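Local coordinates for homoserine O-acetyltransferase (Bacillus anthracis str. 'Ames Ancestor', PDB 3I1I), which probably catalyses transfer of an acetyl group from acetyl-CoA to the hydroxyl of homoserine, an early step in methionine biosynthesis, at residues V27-L37 with T83-L94. Numbering follows the deposited sequence.
Sequences VQMGYETYGTL and TNQYFVICTDNL
Phe87 sends its ring across the end of strand 24-34, where the chain from Thr33 to Leu37 bends around it. Its CG lies anti to the backbone N (chi1 179°), which puts the ring beside this turn. Starting at the root, CB rests near Thr36 O and Leu37 CA. CG sits close to Leu37 N, and Phe87 CD1 is 3.5 Å from Gly35 O, which lies at the ring edge. On the other flank Phe87 CD2 meets Leu37 CD1, while Leu37 CB stands over one face in a CH-pi contact, 4.1 Å from the Phe87 ring centroid. Farther out, Phe87 CE1 approaches Thr33 OG1 and CB, and CZ at the tip reaches Thr33 CB and CG2. Ser297 of the second subunit packs against both Phe87 and Leu37.

Beyond the ring the two strands run antiparallel, and the axes of 27-34 and 87-91 come within 4.7 Å. This pairing belongs to the central sheet of the alpha/beta hydrolase fold: strand 87-91 has antiparallel strand 24-34 on one side and parallel strand 44-48 on the other. Glu32 and Cys90 form one hydrogen-bonded pair, Tyr34 and Val88 the next; Val88 N gives Tyr34 O a nearly straight bond of 2.9 Å (171°). Just past the strand end, Asp92 N bonds to Gly30 O, from above the carbonyl plane.

On the face carrying Glu32 and Tyr34, Val88 CG1 meets the edge of the Tyr34 ring, 3.7 Å from Tyr34 CD2. The Tyr34 hydroxyl donates to Glu32 OE2 at 2.7 Å, striking it from above the carboxylate plane, and His56 and Tyr61 also hydrogen-bond this buried carboxylate. Selenomethionine Met29 crosses Thr91 with its bent end, Met29 CE lying 3.7 Å from Thr91 OG1, whose main polar partner is Gln136 of helix 129-142.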
loop_
_atom_site.group_PDB
_atom_site.type_symbol
_atom_site.label_atom_id
_atom_site.label_comp_id
_atom_site.label_asym_id
_atom_site.label_seq_id
_atom_site.Cartn_x
_atom_site.Cartn_y
_atom_site.Cartn_z
ATOM N N VAL A 27 3.474 -11.486 30.920
ATOM C CA VAL A 27 3.915 -10.307 30.187
ATOM C C VAL A 27 4.962 -9.536 30.993
ATOM O O VAL A 27 4.992 -9.621 32.217
ATOM C CB VAL A 27 2.714 -9.358 29.912
ATOM C CG1 VAL A 27 1.617 -10.071 29.072
ATOM C CG2 VAL A 27 2.152 -8.885 31.189
ATOM N N GLN A 28 5.800 -8.784 30.292
ATOM C CA GLN A 28 6.728 -7.833 30.898
ATOM C C GLN A 28 6.605 -6.515 30.139
ATOM O O GLN A 28 6.121 -6.479 29.021
ATOM C CB GLN A 28 8.161 -8.323 30.798
ATOM C CG GLN A 28 8.547 -8.711 29.362
ATOM C CD GLN A 28 10.003 -9.117 29.180
ATOM O OE1 GLN A 28 10.700 -9.419 30.141
ATOM N NE2 GLN A 28 10.471 -9.090 27.922
HETATM N N MSE A 29 7.105 -5.452 30.751
HETATM C CA MSE A 29 6.936 -4.119 30.260
HETATM C C MSE A 29 8.070 -3.242 30.765
HETATM O O MSE A 29 8.210 -3.030 31.958
HETATM C CB MSE A 29 5.601 -3.580 30.753
HETATM C CG MSE A 29 5.177 -2.267 30.102
HETATM SE SE MSE A 29 3.537 -1.601 30.931
HETATM C CE MSE A 29 2.496 -1.294 29.390
ATOM N N GLY A 30 8.867 -2.697 29.863
ATOM C CA GLY A 30 9.909 -1.781 30.294
ATOM C C GLY A 30 9.311 -0.458 30.683
ATOM O O GLY A 30 8.246 -0.132 30.235
ATOM N N TYR A 31 9.979 0.309 31.523
ATOM C CA TYR A 31 9.531 1.677 31.765
ATOM C C TYR A 31 10.672 2.506 32.291
ATOM O O TYR A 31 11.752 1.981 32.570
ATOM C CB TYR A 31 8.362 1.737 32.747
ATOM C CG TYR A 31 8.678 1.354 34.176
ATOM C CD1 TYR A 31 8.910 2.316 35.129
ATOM C CD2 TYR A 31 8.687 0.018 34.586
ATOM C CE1 TYR A 31 9.197 1.974 36.447
ATOM C CE2 TYR A 31 8.950 -0.337 35.931
ATOM C CZ TYR A 31 9.209 0.643 36.848
ATOM O OH TYR A 31 9.481 0.335 38.171
ATOM N N GLU A 32 10.432 3.802 32.416
ATOM C CA GLU A 32 11.442 4.680 32.930
ATOM C C GLU A 32 10.734 5.885 33.490
ATOM O O GLU A 32 9.607 6.138 33.104
ATOM C CB GLU A 32 12.463 5.025 31.835
ATOM C CG GLU A 32 11.968 5.975 30.758
ATOM C CD GLU A 32 12.881 5.997 29.563
ATOM O OE1 GLU A 32 13.030 4.913 28.960
ATOM O OE2 GLU A 32 13.428 7.097 29.215
ATOM N N THR A 33 11.374 6.602 34.415
ATOM C CA THR A 33 10.746 7.716 35.137
ATOM C C THR A 33 11.709 8.894 35.201
ATOM O O THR A 33 12.914 8.735 35.088
ATOM C CB THR A 33 10.330 7.322 36.604
ATOM O OG1 THR A 33 11.496 7.277 37.457
ATOM C CG2 THR A 33 9.593 5.959 36.653
ATOM N N TYR A 34 11.160 10.083 35.383
ATOM C CA TYR A 34 11.924 11.297 35.481
ATOM C C TYR A 34 11.320 12.138 36.608
ATOM O O TYR A 34 10.125 12.074 36.870
ATOM C CB TYR A 34 11.894 12.102 34.178
ATOM C CG TYR A 34 11.813 11.295 32.901
ATOM C CD1 TYR A 34 12.936 10.659 32.370
ATOM C CD2 TYR A 34 10.620 11.195 32.186
ATOM C CE1 TYR A 34 12.860 9.912 31.173
ATOM C CE2 TYR A 34 10.549 10.459 30.995
ATOM C CZ TYR A 34 11.664 9.821 30.497
ATOM O OH TYR A 34 11.587 9.105 29.308
ATOM N N GLY A 35 12.152 12.940 37.274
ATOM C CA GLY A 35 11.682 13.714 38.430
ATOM C C GLY A 35 11.473 12.869 39.684
ATOM O O GLY A 35 11.905 11.721 39.758
ATOM N N THR A 36 10.774 13.452 40.652
ATOM C CA THR A 36 10.652 12.902 41.982
ATOM C C THR A 36 9.200 12.811 42.419
ATOM O O THR A 36 8.447 13.793 42.363
ATOM C CB THR A 36 11.418 13.808 42.990
ATOM O OG1 THR A 36 12.739 14.010 42.508
ATOM C CG2 THR A 36 11.507 13.202 44.396
ATOM N N LEU A 37 8.816 11.641 42.900
ATOM C CA LEU A 37 7.482 11.435 43.418
ATOM C C LEU A 37 7.326 12.217 44.728
ATOM O O LEU A 37 8.168 12.142 45.581
ATOM C CB LEU A 37 7.309 9.948 43.646
ATOM C CG LEU A 37 5.925 9.364 43.935
ATOM C CD1 LEU A 37 4.948 9.659 42.769
ATOM C CD2 LEU A 37 6.103 7.864 44.223
ATOM N N THR A 83 9.854 18.489 35.143
ATOM C CA THR A 83 10.347 17.443 36.042
ATOM C C THR A 83 10.910 17.953 37.403
ATOM O O THR A 83 11.179 17.137 38.287
ATOM C CB THR A 83 11.432 16.603 35.362
ATOM O OG1 THR A 83 12.490 17.467 34.909
ATOM C CG2 THR A 83 10.849 15.848 34.197
ATOM N N ASN A 84 11.055 19.269 37.604
ATOM C CA ASN A 84 11.277 19.782 38.972
ATOM C C ASN A 84 9.990 19.744 39.775
ATOM O O ASN A 84 9.998 19.976 40.968
ATOM C CB ASN A 84 11.770 21.229 38.997
ATOM C CG ASN A 84 13.081 21.398 38.351
ATOM O OD1 ASN A 84 13.965 20.551 38.493
ATOM N ND2 ASN A 84 13.243 22.506 37.623
ATOM N N GLN A 85 8.874 19.486 39.121
ATOM C CA GLN A 85 7.573 19.513 39.784
ATOM C C GLN A 85 6.807 18.215 39.681
ATOM O O GLN A 85 6.090 17.846 40.604
ATOM C CB GLN A 85 6.774 20.581 39.120
ATOM C CG GLN A 85 5.666 21.075 39.946
ATOM C CD GLN A 85 4.985 22.239 39.279
ATOM O OE1 GLN A 85 5.641 23.084 38.632
ATOM N NE2 GLN A 85 3.654 22.301 39.428
ATOM N N TYR A 86 6.957 17.505 38.570
ATOM C CA TYR A 86 6.183 16.294 38.333
ATOM C C TYR A 86 7.068 15.039 38.301
ATOM O O TYR A 86 8.254 15.078 37.937
ATOM C CB TYR A 86 5.405 16.419 37.017
ATOM C CG TYR A 86 4.349 17.489 37.065
ATOM C CD1 TYR A 86 3.281 17.354 37.900
ATOM C CD2 TYR A 86 4.428 18.640 36.278
ATOM C CE1 TYR A 86 2.314 18.306 37.991
ATOM C CE2 TYR A 86 3.444 19.624 36.358
ATOM C CZ TYR A 86 2.385 19.440 37.220
ATOM O OH TYR A 86 1.364 20.357 37.363
ATOM N N PHE A 87 6.466 13.920 38.684
ATOM C CA PHE A 87 7.101 12.629 38.538
ATOM C C PHE A 87 6.516 12.047 37.256
ATOM O O PHE A 87 5.318 11.765 37.195
ATOM C CB PHE A 87 6.760 11.765 39.748
ATOM C CG PHE A 87 7.352 10.405 39.699
ATOM C CD1 PHE A 87 8.726 10.245 39.701
ATOM C CD2 PHE A 87 6.554 9.301 39.652
ATOM C CE1 PHE A 87 9.292 9.003 39.656
ATOM C CE2 PHE A 87 7.110 8.029 39.611
ATOM C CZ PHE A 87 8.488 7.881 39.614
ATOM N N VAL A 88 7.342 11.860 36.235
ATOM C CA VAL A 88 6.851 11.465 34.917
ATOM C C VAL A 88 7.215 10.022 34.619
ATOM O O VAL A 88 8.357 9.634 34.831
ATOM C CB VAL A 88 7.443 12.384 33.828
ATOM C CG1 VAL A 88 7.002 11.935 32.407
ATOM C CG2 VAL A 88 7.085 13.844 34.105
ATOM N N ILE A 89 6.242 9.222 34.153
ATOM C CA ILE A 89 6.473 7.814 33.819
ATOM C C ILE A 89 6.138 7.553 32.350
ATOM O O ILE A 89 5.212 8.132 31.792
ATOM C CB ILE A 89 5.554 6.857 34.638
ATOM C CG1 ILE A 89 5.606 7.194 36.127
ATOM C CG2 ILE A 89 5.912 5.351 34.355
ATOM C CD1 ILE A 89 4.528 6.463 36.987
ATOM N N CYS A 90 6.881 6.650 31.730
ATOM C CA CYS A 90 6.581 6.209 30.387
ATOM C C CYS A 90 6.975 4.765 30.267
ATOM O O CYS A 90 8.009 4.377 30.775
ATOM C CB CYS A 90 7.388 7.049 29.410
ATOM S SG CYS A 90 6.919 6.750 27.682
ATOM N N THR A 91 6.182 3.992 29.548
ATOM C CA THR A 91 6.330 2.547 29.474
ATOM C C THR A 91 6.429 2.062 28.020
ATOM O O THR A 91 5.950 2.729 27.110
ATOM C CB THR A 91 5.094 1.857 30.135
ATOM O OG1 THR A 91 3.922 2.148 29.371
ATOM C CG2 THR A 91 4.872 2.343 31.589
ATOM N N ASP A 92 7.023 0.892 27.805
ATOM C CA ASP A 92 7.019 0.272 26.493
ATOM C C ASP A 92 5.666 -0.434 26.223
ATOM O O ASP A 92 5.198 -1.198 27.039
ATOM C CB ASP A 92 8.096 -0.817 26.376
ATOM C CG ASP A 92 9.522 -0.303 26.507
ATOM O OD1 ASP A 92 9.853 0.792 25.999
ATOM O OD2 ASP A 92 10.325 -1.071 27.088
ATOM N N ASN A 93 5.094 -0.229 25.044
ATOM C CA ASN A 93 3.862 -0.882 24.654
ATOM C C ASN A 93 4.076 -2.361 24.328
ATOM O O ASN A 93 5.171 -2.770 23.885
ATOM C CB ASN A 93 3.278 -0.164 23.444
ATOM C CG ASN A 93 2.899 1.243 23.735
ATOM O OD1 ASN A 93 2.725 1.627 24.891
ATOM N ND2 ASN A 93 2.737 2.043 22.683
ATOM N N LEU A 94 3.045 -3.170 24.556
ATOM C CA LEU A 94 3.014 -4.545 24.000
ATOM C C LEU A 94 3.361 -4.586 22.465
ATOM O O LEU A 94 3.059 -3.637 21.723
ATOM C CB LEU A 94 1.613 -5.154 24.170
ATOM C CG LEU A 94 1.116 -5.745 25.494
ATOM C CD1 LEU A 94 -0.399 -5.994 25.358
ATOM C CD2 LEU A 94 1.887 -7.049 25.818
HETATM O O HOH W 1 9.548 16.085 40.349
#